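Local coordinates for protein deferrochelatase (Vibrio cholerae, PDB 5DE0) that binds heme b and probably acts as a dye-decolorizing (DyP-type) peroxidase, at residues B[29-33]-B[121-125]; B[40-44]-B[56-60]; B[228-232]-B[258-262]. All coordinates share one frame; numbering follows the deposited sequence.

Interaction 1 of 3, residues B[29-33]-B[121-125]; sequences NHAHV and IAQDI
Asn29 and Asp124 supply the polar part of this contact. The amide ND2 of Asn29 donates to OD1 of Asp124 over 2.9 Å, in a fairly straight bond (159° at the hydrogen). The oxygen lies close to the plane of the amide, but the amide reaches the carboxylate from above its plane, the two groups standing nearly perpendicular at 86°. Gln28 NE2 bonds to the same OD1, which thus accepts two side-chain bonds that should restrict the carboxylate's rotation.

The apolar part gathers around Val33. Its chi1 of 176° spreads the two methyls: CG1 turns to the isoleucine tips, 3.6 Å from CD1 of Ile125 and 3.9 Å from CD1 of Ile121, while CG2 rests 3.7 Å from CB of Asp124. Ile121 also sets CG2 against the backbone, 3.6 Å from His32 O. Beyond these residues, Val26 and Leu24 of strand 18-26 continue the apolar layer.

Asn29 occupies the N-cap position of helix 30-38, though its side chain makes no capping bond, and segment 121-125 leads into strand 125-134. The contact thus joins the start of the first helical region to the entry of the fourth sheet strand in a ferredoxin-like DyP half.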
ATOM      1  N   ASN B  29      16.471 -24.521   3.607  1.00 29.65           N
ATOM      2  CA  ASN B  29      15.322 -25.361   3.956  1.00 29.63           C
ATOM      3  C   ASN B  29      14.296 -25.455   2.834  1.00 28.73           C
ATOM      4  O   ASN B  29      13.105 -25.233   3.048  1.00 28.79           O
ATOM      5  CB  ASN B  29      14.651 -24.841   5.231  1.00 29.96           C
ATOM      6  CG  ASN B  29      15.466 -25.131   6.475  1.00 31.18           C
ATOM      7  OD1 ASN B  29      16.101 -26.180   6.583  1.00 32.05           O
ATOM      8  ND2 ASN B  29      15.454 -24.204   7.423  1.00 31.43           N
ATOM      9  N   HIS B  30      14.778 -25.791   1.641  1.00 28.60           N
ATOM     10  CA  HIS B  30      13.972 -25.784   0.424  1.00 28.40           C
ATOM     11  C   HIS B  30      12.716 -26.650   0.522  1.00 28.17           C
ATOM     12  O   HIS B  30      11.677 -26.307  -0.040  1.00 27.54           O
ATOM     13  CB  HIS B  30      14.823 -26.243  -0.763  1.00 29.49           C
ATOM     14  CG  HIS B  30      15.938 -25.305  -1.109  1.00 29.37           C
ATOM     15  ND1 HIS B  30      16.953 -24.997  -0.230  1.00 29.14           N
ATOM     16  CD2 HIS B  30      16.196 -24.607  -2.241  1.00 30.02           C
ATOM     17  CE1 HIS B  30      17.788 -24.149  -0.804  1.00 29.63           C
ATOM     18  NE2 HIS B  30      17.352 -23.897  -2.024  1.00 29.81           N
ATOM     19  N   ALA B  31      12.809 -27.768   1.236  1.00 29.68           N
ATOM     20  CA  ALA B  31      11.672 -28.672   1.375  1.00 28.99           C
ATOM     21  C   ALA B  31      10.581 -28.039   2.235  1.00 28.43           C
ATOM     22  O   ALA B  31       9.390 -28.215   1.968  1.00 29.18           O
ATOM     23  CB  ALA B  31      12.110 -29.998   1.964  1.00 29.31           C
ATOM     24  N   HIS B  32      10.991 -27.299   3.262  1.00 28.28           N
ATOM     25  CA  HIS B  32      10.043 -26.627   4.141  1.00 28.85           C
ATOM     26  C   HIS B  32       9.358 -25.484   3.393  1.00 27.54           C
ATOM     27  O   HIS B  32       8.171 -25.215   3.597  1.00 27.79           O
ATOM     28  CB  HIS B  32      10.741 -26.089   5.396  1.00 29.44           C
ATOM     29  CG  HIS B  32      11.450 -27.138   6.202  1.00 30.84           C
ATOM     30  ND1 HIS B  32      11.609 -28.433   5.770  1.00 31.34           N
ATOM     31  CD2 HIS B  32      12.047 -27.067   7.418  1.00 32.50           C
ATOM     32  CE1 HIS B  32      12.278 -29.122   6.681  1.00 32.85           C
ATOM     33  NE2 HIS B  32      12.551 -28.317   7.689  1.00 33.73           N
ATOM     34  N   VAL B  33      10.115 -24.822   2.523  1.00 26.85           N
ATOM     35  CA  VAL B  33       9.599 -23.708   1.741  1.00 26.17           C
ATOM     36  C   VAL B  33       8.568 -24.179   0.718  1.00 25.09           C
ATOM     37  O   VAL B  33       7.506 -23.570   0.573  1.00 23.85           O
ATOM     38  CB  VAL B  33      10.731 -22.960   1.018  1.00 26.94           C
ATOM     39  CG1 VAL B  33      10.159 -21.866   0.134  1.00 26.15           C
ATOM     40  CG2 VAL B  33      11.708 -22.377   2.030  1.00 27.18           C
ATOM     41  N   ILE B 121       8.527 -20.011   7.417  1.00 28.47           N
ATOM     42  CA  ILE B 121       9.698 -20.059   6.543  1.00 28.40           C
ATOM     43  C   ILE B 121      10.309 -18.681   6.294  1.00 28.67           C
ATOM     44  O   ILE B 121      10.917 -18.442   5.250  1.00 29.53           O
ATOM     45  CB  ILE B 121       9.355 -20.700   5.183  1.00 28.50           C
ATOM     46  CG1 ILE B 121       8.257 -19.905   4.475  1.00 26.74           C
ATOM     47  CG2 ILE B 121       8.927 -22.148   5.368  1.00 27.85           C
ATOM     48  CD1 ILE B 121       8.083 -20.268   3.018  1.00 26.53           C
ATOM     49  N   ALA B 122      10.155 -17.784   7.262  1.00 28.14           N
ATOM     50  CA  ALA B 122      10.631 -16.413   7.121  1.00 29.58           C
ATOM     51  C   ALA B 122      12.156 -16.332   7.026  1.00 30.55           C
ATOM     52  O   ALA B 122      12.695 -15.497   6.299  1.00 31.22           O
ATOM     53  CB  ALA B 122      10.131 -15.568   8.283  1.00 29.48           C
ATOM     54  N   GLN B 123      12.843 -17.204   7.759  1.00 30.62           N
ATOM     55  CA  GLN B 123      14.303 -17.193   7.801  1.00 32.16           C
ATOM     56  C   GLN B 123      14.915 -17.994   6.656  1.00 30.88           C
ATOM     57  O   GLN B 123      16.121 -17.934   6.412  1.00 30.87           O
ATOM     58  CB  GLN B 123      14.798 -17.741   9.142  1.00 33.62           C
ATOM     59  CG  GLN B 123      14.343 -16.933  10.344  1.00 35.17           C
ATOM     60  CD  GLN B 123      14.863 -15.509  10.320  1.00 42.86           C
ATOM     61  OE1 GLN B 123      14.096 -14.560  10.159  1.00 39.64           O
ATOM     62  NE2 GLN B 123      16.174 -15.355  10.475  1.00 39.07           N
ATOM     63  N   ASP B 124      14.071 -18.747   5.959  1.00 30.29           N
ATOM     64  CA  ASP B 124      14.513 -19.578   4.845  1.00 30.45           C
ATOM     65  C   ASP B 124      14.403 -18.822   3.526  1.00 30.09           C
ATOM     66  O   ASP B 124      14.857 -19.295   2.486  1.00 29.26           O
ATOM     67  CB  ASP B 124      13.686 -20.864   4.775  1.00 29.12           C
ATOM     68  CG  ASP B 124      13.571 -21.562   6.118  1.00 29.99           C
ATOM     69  OD1 ASP B 124      14.554 -21.540   6.891  1.00 30.12           O
ATOM     70  OD2 ASP B 124      12.493 -22.128   6.401  1.00 29.10           O
ATOM     71  N   ILE B 125      13.806 -17.635   3.589  1.00 29.81           N
ATOM     72  CA  ILE B 125      13.392 -16.899   2.401  1.00 30.57           C
ATOM     73  C   ILE B 125      13.859 -15.446   2.433  1.00 30.04           C
ATOM     74  O   ILE B 125      13.887 -14.818   3.491  1.00 30.09           O
ATOM     75  CB  ILE B 125      11.849 -16.937   2.255  1.00 30.19           C
ATOM     76  CG1 ILE B 125      11.388 -18.343   1.885  1.00 29.06           C
ATOM     77  CG2 ILE B 125      11.355 -15.951   1.212  1.00 36.58           C
ATOM     78  CD1 ILE B 125      11.977 -18.834   0.596  1.00 28.47           C
TER

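Interaction 2 of 3, residues B[40-44]-B[56-60]; sequences LPALV and LTVSV
Val44 overlaps Leu56 with both methyls, CG2 also reaching Val58. This is helix-on-sheet packing in the N-terminal ferredoxin-like half of the DyP fold: helix 40-50 lies over strand 57-62, an outermost strand of the four-stranded antiparallel sheet within the chain. The short helix and strand axes approach to 8.5 Å and run antiparallel, 177° apart, so Leu40, Pro41 and Val44 meet the helix-facing strand residues in reverse order.

At one end, Val44 CG1 packs against CG of Leu56 at 3.7 Å; at the middle, Val44 CG2 reaches CG1 of Val58 at 3.8 Å. Val58 carries CG1 between its backbone N and carbonyl carbon (chi1 66°), which turns that methyl up to the helix, where it also lies 4.1 Å from Pro41 CA. Leu40 supplies the other end, its CD1 meeting Val60 CG2 at 3.8 Å with the two side chains roughly at right angles.

The layer continues across the sheet through Ile100, Cys102 and Ala104 of strand 98-104, and helix 108-117 adds Leu110 and Thr113 against Leu56. Thr57 and Ser59 point away from the helix; Thr57 OG1 is hydrogen-bonded to His103 O of the adjacent strand 98-104. Polar and apolar contacts converge on the carbonyl of Leu56: its O accepts a hydrogen bond from Asn48 ND2 and lies 3.2 Å from Val44 CG1.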
ATOM      1  N   LEU B  40      -0.582 -22.806   0.491  1.00 22.70           N
ATOM      2  CA  LEU B  40      -1.226 -21.521   0.227  1.00 21.39           C
ATOM      3  C   LEU B  40      -2.670 -21.651  -0.284  1.00 21.13           C
ATOM      4  O   LEU B  40      -3.549 -20.946   0.217  1.00 20.80           O
ATOM      5  CB  LEU B  40      -0.387 -20.698  -0.757  1.00 21.19           C
ATOM      6  CG  LEU B  40       0.885 -20.077  -0.181  1.00 21.45           C
ATOM      7  CD1 LEU B  40       1.619 -19.264  -1.235  1.00 20.87           C
ATOM      8  CD2 LEU B  40       0.549 -19.216   1.027  1.00 21.69           C
ATOM      9  N   PRO B  41      -2.930 -22.540  -1.272  1.00 21.76           N
ATOM     10  CA  PRO B  41      -4.324 -22.693  -1.713  1.00 21.50           C
ATOM     11  C   PRO B  41      -5.292 -23.077  -0.593  1.00 23.00           C
ATOM     12  O   PRO B  41      -6.409 -22.560  -0.550  1.00 22.50           O
ATOM     13  CB  PRO B  41      -4.240 -23.818  -2.747  1.00 22.33           C
ATOM     14  CG  PRO B  41      -2.871 -23.717  -3.290  1.00 22.36           C
ATOM     15  CD  PRO B  41      -2.011 -23.313  -2.131  1.00 21.85           C
ATOM     16  N   ALA B  42      -4.865 -23.970   0.295  1.00 22.41           N
ATOM     17  CA  ALA B  42      -5.707 -24.414   1.402  1.00 21.97           C
ATOM     18  C   ALA B  42      -5.978 -23.267   2.366  1.00 22.60           C
ATOM     19  O   ALA B  42      -7.073 -23.156   2.915  1.00 24.20           O
ATOM     20  CB  ALA B  42      -5.058 -25.582   2.132  1.00 21.72           C
ATOM     21  N   LEU B  43      -4.974 -22.418   2.566  1.00 21.36           N
ATOM     22  CA  LEU B  43      -5.127 -21.230   3.396  1.00 21.41           C
ATOM     23  C   LEU B  43      -6.123 -20.259   2.768  1.00 23.68           C
ATOM     24  O   LEU B  43      -6.988 -19.712   3.451  1.00 23.25           O
ATOM     25  CB  LEU B  43      -3.778 -20.541   3.603  1.00 21.31           C
ATOM     26  CG  LEU B  43      -3.818 -19.170   4.283  1.00 22.46           C
ATOM     27  CD1 LEU B  43      -4.400 -19.273   5.685  1.00 23.49           C
ATOM     28  CD2 LEU B  43      -2.435 -18.538   4.317  1.00 21.99           C
ATOM     29  N   VAL B  44      -5.994 -20.056   1.462  1.00 22.25           N
ATOM     30  CA  VAL B  44      -6.875 -19.156   0.722  1.00 22.88           C
ATOM     31  C   VAL B  44      -8.330 -19.624   0.772  1.00 23.75           C
ATOM     32  O   VAL B  44      -9.242 -18.820   0.979  1.00 23.58           O
ATOM     33  CB  VAL B  44      -6.420 -19.025  -0.747  1.00 21.64           C
ATOM     34  CG1 VAL B  44      -7.488 -18.338  -1.590  1.00 20.87           C
ATOM     35  CG2 VAL B  44      -5.104 -18.270  -0.822  1.00 21.18           C
ATOM     36  N   LEU B  56     -10.790 -14.102  -2.659  1.00 20.45           N
ATOM     37  CA  LEU B  56      -9.338 -14.223  -2.612  1.00 19.93           C
ATOM     38  C   LEU B  56      -8.859 -15.362  -3.505  1.00 19.87           C
ATOM     39  O   LEU B  56      -9.380 -16.476  -3.441  1.00 19.30           O
ATOM     40  CB  LEU B  56      -8.864 -14.442  -1.175  1.00 20.02           C
ATOM     41  CG  LEU B  56      -7.360 -14.644  -0.981  1.00 20.18           C
ATOM     42  CD1 LEU B  56      -6.587 -13.373  -1.308  1.00 18.64           C
ATOM     43  CD2 LEU B  56      -7.067 -15.107   0.436  1.00 20.74           C
ATOM     44  N   THR B  57      -7.874 -15.067  -4.347  1.00 18.75           N
ATOM     45  CA  THR B  57      -7.316 -16.058  -5.257  1.00 18.97           C
ATOM     46  C   THR B  57      -5.803 -16.116  -5.106  1.00 18.09           C
ATOM     47  O   THR B  57      -5.201 -15.230  -4.502  1.00 17.87           O
ATOM     48  CB  THR B  57      -7.665 -15.743  -6.718  1.00 18.22           C
ATOM     49  OG1 THR B  57      -7.099 -14.477  -7.080  1.00 17.43           O
ATOM     50  CG2 THR B  57      -9.173 -15.693  -6.913  1.00 19.21           C
ATOM     51  N   VAL B  58      -5.187 -17.156  -5.656  1.00 18.35           N
ATOM     52  CA  VAL B  58      -3.741 -17.310  -5.554  1.00 18.56           C
ATOM     53  C   VAL B  58      -3.177 -18.111  -6.729  1.00 18.20           C
ATOM     54  O   VAL B  58      -3.839 -18.999  -7.268  1.00 18.83           O
ATOM     55  CB  VAL B  58      -3.344 -17.994  -4.218  1.00 19.30           C
ATOM     56  CG1 VAL B  58      -3.844 -19.431  -4.173  1.00 19.85           C
ATOM     57  CG2 VAL B  58      -1.836 -17.933  -3.996  1.00 18.17           C
ATOM     58  N   SER B  59      -1.960 -17.768  -7.141  1.00 18.85           N
ATOM     59  CA  SER B  59      -1.232 -18.546  -8.134  1.00 19.70           C
ATOM     60  C   SER B  59       0.257 -18.552  -7.809  1.00 18.96           C
ATOM     61  O   SER B  59       0.893 -17.499  -7.755  1.00 19.54           O
ATOM     62  CB  SER B  59      -1.462 -17.993  -9.539  1.00 19.08           C
ATOM     63  OG  SER B  59      -0.740 -18.747 -10.495  1.00 19.75           O
ATOM     64  N   VAL B  60       0.804 -19.743  -7.583  1.00 20.80           N
ATOM     65  CA  VAL B  60       2.214 -19.896  -7.249  1.00 20.40           C
ATOM     66  C   VAL B  60       3.004 -20.357  -8.468  1.00 20.38           C
ATOM     67  O   VAL B  60       2.653 -21.353  -9.105  1.00 20.32           O
ATOM     68  CB  VAL B  60       2.418 -20.899  -6.099  1.00 20.04           C
ATOM     69  CG1 VAL B  60       3.891 -21.001  -5.746  1.00 19.45           C
ATOM     70  CG2 VAL B  60       1.599 -20.483  -4.884  1.00 19.87           C
TER

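Interaction 3 of 3, residues B[228-232]-B[258-262]; sequences GLKIV and NFKTM. With HEM (protoporphyrin IX containing Fe), chain F.
One wall of the heme pocket is built where Ile231 meets Met262, both residues of the pocket itself. The two side chains reach toward each other tip to tip, Ile231 CD1 approaching Met262 SD at 3.8 Å. Ile231 holds CG1 between its backbone N and carbonyl carbon (chi1 63°); with the chain extended beyond it, this brings CD1 to the heme meso carbon CHB, 3.9 Å away. Met262, extended beyond CG, lays SD 3.7 Å from the heme methyl CMB, and its CE likewise touches CMA. Together they pack against the porphyrin rim around CHB, between the two methyls that flank it.

Behind this layer, Ile231 CG2 is wedged between the helix side chains, 3.6 Å from Phe259 CE1 and close to Met262 CE and Asn258 CB. Phe259 in turn leans on Tyr173 and Met175 of strand 172-181. Met262 CE also comes within 3.2 Å of Leu229 O, a snug fit of methyl against carbonyl.

Asn258 fastens the helix to the loop. Its ND2 donates to Lys230 O over 3.0 Å with an angle of 142° at the hydrogen; the acceptor lies in the amide plane, whereas the donor sits well above the plane of the carbonyl. Leu229 lies over one face of that amide, CB above Asn258 CG at 3.8 Å and CD2 near OD1, and its CD1 meets Thr261 CG2.

Strand 232-239 follows directly and brings Arg233, hydrogen-bonded to the heme. Helix 257-266 and the loop entering this strand thus form an apolar flank of the heme site in the C-terminal half of a DyP-type peroxidase.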
ATOM      1  N   GLY B 228      -3.293 -12.802 -34.161  1.00 46.88           N
ATOM      2  CA  GLY B 228      -2.744 -12.005 -33.079  1.00 42.41           C
ATOM      3  C   GLY B 228      -2.125 -12.767 -31.922  1.00 38.59           C
ATOM      4  O   GLY B 228      -2.715 -13.733 -31.429  1.00 38.39           O
ATOM      5  N   LEU B 229      -0.934 -12.345 -31.496  1.00 36.40           N
ATOM      6  CA  LEU B 229      -0.312 -12.906 -30.303  1.00 34.10           C
ATOM      7  C   LEU B 229      -0.985 -12.316 -29.082  1.00 31.77           C
ATOM      8  O   LEU B 229      -0.849 -11.125 -28.802  1.00 30.98           O
ATOM      9  CB  LEU B 229       1.190 -12.625 -30.268  1.00 33.12           C
ATOM     10  CG  LEU B 229       1.989 -12.937 -31.534  1.00 36.00           C
ATOM     11  CD1 LEU B 229       3.475 -12.546 -31.374  1.00 35.10           C
ATOM     12  CD2 LEU B 229       1.868 -14.409 -31.888  1.00 37.59           C
ATOM     13  N   LYS B 230      -1.737 -13.148 -28.373  1.00 29.77           N
ATOM     14  CA  LYS B 230      -2.526 -12.665 -27.253  1.00 29.25           C
ATOM     15  C   LYS B 230      -2.014 -13.166 -25.908  1.00 26.80           C
ATOM     16  O   LYS B 230      -1.502 -14.279 -25.796  1.00 25.94           O
ATOM     17  CB  LYS B 230      -3.993 -13.053 -27.445  1.00 30.39           C
ATOM     18  CG  LYS B 230      -4.689 -12.202 -28.492  1.00 32.95           C
ATOM     19  CD  LYS B 230      -6.079 -12.704 -28.816  1.00 37.94           C
ATOM     20  CE  LYS B 230      -6.823 -11.695 -29.671  1.00 40.79           C
ATOM     21  NZ  LYS B 230      -6.011 -11.256 -30.840  1.00 41.19           N
ATOM     22  N   ILE B 231      -2.141 -12.316 -24.893  1.00 25.49           N
ATOM     23  CA  ILE B 231      -1.762 -12.657 -23.526  1.00 23.96           C
ATOM     24  C   ILE B 231      -2.867 -12.234 -22.566  1.00 24.41           C
ATOM     25  O   ILE B 231      -3.700 -11.392 -22.899  1.00 23.29           O
ATOM     26  CB  ILE B 231      -0.440 -11.983 -23.106  1.00 22.75           C
ATOM     27  CG1 ILE B 231      -0.592 -10.461 -23.108  1.00 22.36           C
ATOM     28  CG2 ILE B 231       0.701 -12.416 -24.017  1.00 23.80           C
ATOM     29  CD1 ILE B 231       0.667  -9.726 -22.703  1.00 22.33           C
ATOM     30  N   VAL B 232      -2.875 -12.831 -21.379  1.00 22.68           N
ATOM     31  CA  VAL B 232      -3.820 -12.452 -20.340  1.00 21.98           C
ATOM     32  C   VAL B 232      -3.099 -11.656 -19.259  1.00 21.23           C
ATOM     33  O   VAL B 232      -2.314 -12.209 -18.489  1.00 20.37           O
ATOM     34  CB  VAL B 232      -4.505 -13.680 -19.713  1.00 22.89           C
ATOM     35  CG1 VAL B 232      -5.411 -13.257 -18.564  1.00 23.10           C
ATOM     36  CG2 VAL B 232      -5.294 -14.443 -20.768  1.00 25.16           C
ATOM     37  N   ASN B 258       5.038 -15.490 -26.963  1.00 25.83           N
ATOM     38  CA  ASN B 258       4.345 -14.212 -27.074  1.00 26.72           C
ATOM     39  C   ASN B 258       5.010 -13.115 -26.254  1.00 25.74           C
ATOM     40  O   ASN B 258       5.134 -11.982 -26.713  1.00 25.21           O
ATOM     41  CB  ASN B 258       2.883 -14.364 -26.653  1.00 26.25           C
ATOM     42  CG  ASN B 258       2.081 -15.191 -27.636  1.00 27.74           C
ATOM     43  OD1 ASN B 258       2.634 -15.774 -28.570  1.00 29.81           O
ATOM     44  ND2 ASN B 258       0.772 -15.251 -27.430  1.00 27.34           N
ATOM     45  N   PHE B 259       5.437 -13.459 -25.041  1.00 24.85           N
ATOM     46  CA  PHE B 259       6.156 -12.521 -24.181  1.00 24.55           C
ATOM     47  C   PHE B 259       7.426 -12.033 -24.868  1.00 25.65           C
ATOM     48  O   PHE B 259       7.683 -10.831 -24.959  1.00 25.01           O
ATOM     49  CB  PHE B 259       6.520 -13.170 -22.840  1.00 22.87           C
ATOM     50  CG  PHE B 259       5.336 -13.598 -22.021  1.00 22.08           C
ATOM     51  CD1 PHE B 259       4.098 -13.002 -22.193  1.00 21.60           C
ATOM     52  CD2 PHE B 259       5.468 -14.598 -21.071  1.00 21.34           C
ATOM     53  CE1 PHE B 259       3.013 -13.398 -21.434  1.00 21.33           C
ATOM     54  CE2 PHE B 259       4.388 -14.998 -20.309  1.00 20.65           C
ATOM     55  CZ  PHE B 259       3.160 -14.398 -20.491  1.00 21.37           C
ATOM     56  N   LYS B 260       8.210 -12.992 -25.351  1.00 26.42           N
ATOM     57  CA  LYS B 260       9.501 -12.727 -25.971  1.00 26.92           C
ATOM     58  C   LYS B 260       9.366 -11.858 -27.219  1.00 27.69           C
ATOM     59  O   LYS B 260      10.193 -10.983 -27.466  1.00 27.81           O
ATOM     60  CB  LYS B 260      10.188 -14.051 -26.310  1.00 28.62           C
ATOM     61  CG  LYS B 260      11.506 -13.922 -27.055  1.00 35.61           C
ATOM     62  CD  LYS B 260      12.164 -15.283 -27.217  1.00 39.83           C
ATOM     63  CE  LYS B 260      13.333 -15.235 -28.188  1.00 38.10           C
ATOM     64  NZ  LYS B 260      12.882 -14.917 -29.572  1.00 37.12           N
ATOM     65  N   THR B 261       8.314 -12.095 -27.996  1.00 26.66           N
ATOM     66  CA  THR B 261       8.094 -11.344 -29.227  1.00 27.94           C
ATOM     67  C   THR B 261       7.720  -9.894 -28.935  1.00 27.55           C
ATOM     68  O   THR B 261       8.257  -8.972 -29.552  1.00 28.35           O
ATOM     69  CB  THR B 261       6.992 -11.986 -30.089  1.00 29.13           C
ATOM     70  OG1 THR B 261       7.307 -13.365 -30.316  1.00 28.93           O
ATOM     71  CG2 THR B 261       6.881 -11.270 -31.427  1.00 29.98           C
ATOM     72  N   MET B 262       6.804  -9.699 -27.991  1.00 26.98           N
ATOM     73  CA  MET B 262       6.372  -8.360 -27.600  1.00 27.13           C
ATOM     74  C   MET B 262       7.515  -7.557 -26.984  1.00 27.35           C
ATOM     75  O   MET B 262       7.682  -6.374 -27.277  1.00 27.20           O
ATOM     76  CB  MET B 262       5.205  -8.432 -26.611  1.00 26.62           C
ATOM     77  CG  MET B 262       3.940  -9.053 -27.172  1.00 26.82           C
ATOM     78  SD  MET B 262       2.670  -9.242 -25.908  1.00 27.34           S
ATOM     79  CE  MET B 262       1.408 -10.116 -26.820  1.00 26.56           C
TER
HETATM   80  CHA HEM F 401      -2.371  -2.795 -24.356  1.00 24.51           C
HETATM   81  CHB HEM F 401       1.203  -5.990 -23.614  1.00 23.66           C
HETATM   82  CHC HEM F 401       3.501  -2.813 -20.734  1.00 23.49           C
HETATM   83  CHD HEM F 401      -0.462  -0.019 -20.798  1.00 24.63           C
HETATM   84  C1A HEM F 401      -1.603  -3.938 -24.411  1.00 24.82           C
HETATM   85  C2A HEM F 401      -1.902  -5.135 -25.170  1.00 25.10           C
HETATM   86  C3A HEM F 401      -0.917  -6.016 -24.962  1.00 24.49           C
HETATM   87  C4A HEM F 401       0.042  -5.407 -24.065  1.00 23.72           C
HETATM   88  CMA HEM F 401      -0.801  -7.434 -25.563  1.00 23.93           C
HETATM   89  CAA HEM F 401      -3.144  -5.346 -26.064  1.00 24.63           C
HETATM   90  CBA HEM F 401      -2.728  -5.189 -27.525  1.00 26.60           C
HETATM   91  CGA HEM F 401      -3.942  -5.225 -28.412  1.00 26.68           C
HETATM   92  O1A HEM F 401      -4.645  -4.186 -28.506  1.00 26.84           O
HETATM   93  O2A HEM F 401      -4.200  -6.292 -29.025  1.00 27.26           O
HETATM   94  C1B HEM F 401       2.167  -5.378 -22.846  1.00 23.33           C
HETATM   95  C2B HEM F 401       3.496  -5.893 -22.603  1.00 23.47           C
HETATM   96  C3B HEM F 401       4.141  -5.038 -21.811  1.00 23.67           C
HETATM   97  C4B HEM F 401       3.245  -3.925 -21.518  1.00 22.62           C
HETATM   98  CMB HEM F 401       4.073  -7.217 -23.154  1.00 22.57           C
HETATM   99  CAB HEM F 401       5.594  -5.266 -21.338  1.00 21.91           C
HETATM  100  CBB HEM F 401       6.212  -4.433 -20.503  1.00 23.47           C
HETATM  101  C1C HEM F 401       2.619  -1.787 -20.466  1.00 23.69           C
HETATM  102  C2C HEM F 401       2.848  -0.662 -19.577  1.00 24.21           C
HETATM  103  C3C HEM F 401       1.743   0.108 -19.598  1.00 24.32           C
HETATM  104  C4C HEM F 401       0.793  -0.506 -20.504  1.00 24.78           C
HETATM  105  CMC HEM F 401       4.152  -0.449 -18.772  1.00 22.87           C
HETATM  106  CAC HEM F 401       1.424   1.430 -18.854  1.00 23.95           C
HETATM  107  CBC HEM F 401       2.293   2.112 -18.101  1.00 25.54           C
HETATM  108  C1D HEM F 401      -1.284  -0.421 -21.830  1.00 24.16           C
HETATM  109  C2D HEM F 401      -2.381   0.348 -22.370  1.00 24.82           C
HETATM  110  C3D HEM F 401      -2.982  -0.521 -23.482  1.00 24.26           C
HETATM  111  C4D HEM F 401      -2.185  -1.728 -23.502  1.00 24.13           C
HETATM  112  CMD HEM F 401      -2.856   1.748 -21.927  1.00 24.94           C
HETATM  113  CAD HEM F 401      -4.178  -0.171 -24.391  1.00 24.58           C
HETATM  114  CBD HEM F 401      -5.490  -0.586 -23.734  1.00 24.72           C
HETATM  115  CGD HEM F 401      -5.542  -2.084 -23.590  1.00 25.80           C
HETATM  116  O1D HEM F 401      -5.246  -2.590 -22.477  1.00 24.26           O
HETATM  117  O2D HEM F 401      -5.883  -2.777 -24.585  1.00 25.58           O
HETATM  118  NA  HEM F 401      -0.409  -4.140 -23.749  1.00 25.41           N
HETATM  119  NB  HEM F 401       2.048  -4.176 -22.170  1.00 24.74           N
HETATM  120  NC  HEM F 401       1.357  -1.656 -21.013  1.00 25.38           N
HETATM  121  ND  HEM F 401      -1.204  -1.627 -22.520  1.00 25.53           N
HETATM  122 FE   HEM F 401       0.474  -2.844 -22.427  1.00 29.49          FE

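In the fold
Interactions 1 and 2 both belong to the N-terminal half. Their centres are 18 Å apart and their nearest atoms about 8 Å, without touching; they use the consecutive helices 30-38 and 40-50, and interaction 2 falls within the span of chain that interaction 1 brings together. Interaction 3 lies in the C-terminal half, across the centre of the chain, 34 Å from interaction 1 and 26 Å from interaction 2, centre to centre. It alone of the three touches the heme. The β-sheets of the two halves share the strand order 2-3-1-4, consistent with the paired ferredoxin-like halves of DyP-type peroxidases: interactions 1 and 2 knit one half, interaction 3 the heme-bearing one.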